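Local coordinates for protein DNA polymerase III, beta subunit (Eubacterium rectale, PDB 3T0P) that probably tethers DNA polymerase to its template and makes synthesis processive, as a sliding clamp that forms a ring-shaped head-to-tail homodimer around DNA, at residues I224-E227 / T232-S235. Residues are numbered along the deposited sequence; the frame is centred on the assembly and turned at random.
Sequences IVFE and TVVS. With EDO (1,2-ethanediol), chain X.
With its CG anti to the carbonyl carbon (chi1 -58°), Phe226 brings ring atom CD1 to 4.1 Å from CG1 of Val233, which stands anti to its own backbone N (chi1 172°). The methyl meets the ring at a slant, and nearer the backbone, the two CB atoms of this hydrogen-bonded pair also meet. Two N–H···O bonds link the backbones here: Phe226 N to Val233 O and Val233 N to Phe226 O, both 2.9 Å. Ile224 and Ser235 form the next such pair, equally doubly bonded, and Ile224 CG2 rests 3.8 Å from Ser235 CB on the same face as the phenylalanine.

On the other face, Val225 lies alongside Val234, CG2 to CG2 at 4.1 Å, while its CG1 reaches Thr232 CG2 at 3.8 Å. Val225 and Val234 form a non-hydrogen-bonded pair, beside which Val225 CA gives a CA-H···O contact of 3.3 Å to Val233 O. Thr232 OG1 is hydrogen-bonded to O1 of an ethanediol, probably from the crystallisation liquor, and Glu227 makes a salt bridge with Arg124.

The antiparallel hairpin belongs to the central clamp domain. Its Phe226–Val233 face packs against Ile203 of helix 197-206, where Ser235 OG is hydrogen-bonded to Thr199 OG1. Strand 214-220 flanks 223-228, and 231-236 pairs with strand 52-58, carrying the sheet into the N-terminal domain.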
loop_
_atom_site.group_PDB
_atom_site.type_symbol
_atom_site.label_atom_id
_atom_site.label_comp_id
_atom_site.label_asym_id
_atom_site.label_seq_id
_atom_site.Cartn_x
_atom_site.Cartn_y
_atom_site.Cartn_z
ATOM N N ILE B 224 -18.034 -25.318 -10.976
ATOM C CA ILE B 224 -18.869 -24.197 -10.576
ATOM C C ILE B 224 -18.585 -23.091 -11.597
ATOM O O ILE B 224 -17.432 -22.886 -11.967
ATOM C CB ILE B 224 -18.708 -23.747 -9.109
ATOM C CG1 ILE B 224 -19.757 -22.656 -8.752
ATOM C CG2 ILE B 224 -17.256 -23.312 -8.777
ATOM C CD1 ILE B 224 -20.023 -22.491 -7.202
ATOM N N VAL B 225 -19.638 -22.434 -12.085
ATOM C CA VAL B 225 -19.576 -21.347 -13.064
ATOM C C VAL B 225 -20.272 -20.119 -12.467
ATOM O O VAL B 225 -21.364 -20.230 -11.921
ATOM C CB VAL B 225 -20.202 -21.773 -14.429
ATOM C CG1 VAL B 225 -20.186 -20.629 -15.449
ATOM C CG2 VAL B 225 -19.522 -23.027 -14.992
ATOM N N PHE B 226 -19.605 -18.968 -12.537
ATOM C CA PHE B 226 -20.103 -17.666 -12.121
ATOM C C PHE B 226 -20.180 -16.783 -13.340
ATOM O O PHE B 226 -19.180 -16.647 -14.029
ATOM C CB PHE B 226 -19.165 -17.006 -11.087
ATOM C CG PHE B 226 -18.924 -17.781 -9.827
ATOM C CD1 PHE B 226 -17.911 -18.735 -9.759
ATOM C CD2 PHE B 226 -19.663 -17.518 -8.681
ATOM C CE1 PHE B 226 -17.681 -19.443 -8.582
ATOM C CE2 PHE B 226 -19.423 -18.220 -7.509
ATOM C CZ PHE B 226 -18.441 -19.185 -7.471
ATOM N N GLU B 227 -21.349 -16.197 -13.625
ATOM C CA GLU B 227 -21.497 -15.242 -14.728
ATOM C C GLU B 227 -21.945 -13.907 -14.187
ATOM O O GLU B 227 -22.860 -13.853 -13.386
ATOM C CB GLU B 227 -22.493 -15.688 -15.797
ATOM C CG GLU B 227 -22.436 -17.133 -16.217
ATOM C CD GLU B 227 -23.343 -17.322 -17.412
ATOM O OE1 GLU B 227 -24.531 -16.942 -17.317
ATOM O OE2 GLU B 227 -22.828 -17.703 -18.485
ATOM N N THR B 232 -17.153 -14.717 -17.375
ATOM C CA THR B 232 -17.449 -16.087 -16.973
ATOM C C THR B 232 -16.247 -16.591 -16.199
ATOM O O THR B 232 -15.114 -16.519 -16.668
ATOM C CB THR B 232 -17.791 -16.971 -18.179
ATOM O OG1 THR B 232 -18.865 -16.367 -18.888
ATOM C CG2 THR B 232 -18.228 -18.364 -17.771
ATOM N N VAL B 233 -16.497 -17.056 -15.000
ATOM C CA VAL B 233 -15.505 -17.656 -14.138
ATOM C C VAL B 233 -15.882 -19.100 -14.030
ATOM O O VAL B 233 -17.050 -19.402 -13.745
ATOM C CB VAL B 233 -15.410 -16.957 -12.769
ATOM C CG1 VAL B 233 -14.496 -17.729 -11.839
ATOM C CG2 VAL B 233 -14.926 -15.516 -12.919
ATOM N N VAL B 234 -14.925 -20.001 -14.338
ATOM C CA VAL B 234 -15.117 -21.445 -14.238
ATOM C C VAL B 234 -14.079 -22.042 -13.279
ATOM O O VAL B 234 -12.891 -21.772 -13.405
ATOM C CB VAL B 234 -15.085 -22.125 -15.618
ATOM C CG1 VAL B 234 -15.356 -23.630 -15.485
ATOM C CG2 VAL B 234 -16.093 -21.475 -16.561
ATOM N N SER B 235 -14.526 -22.843 -12.323
ATOM C CA SER B 235 -13.617 -23.438 -11.359
ATOM C C SER B 235 -13.924 -24.882 -11.127
ATOM O O SER B 235 -15.093 -25.274 -11.082
ATOM C CB SER B 235 -13.677 -22.682 -10.035
ATOM O OG SER B 235 -12.910 -23.281 -9.001
HETATM C C1 EDO X . -19.667 -14.395 -21.977
HETATM O O1 EDO X . -19.551 -13.840 -20.655
HETATM C C2 EDO X . -18.555 -15.408 -22.245
HETATM O O2 EDO X . -17.313 -14.934 -21.709
#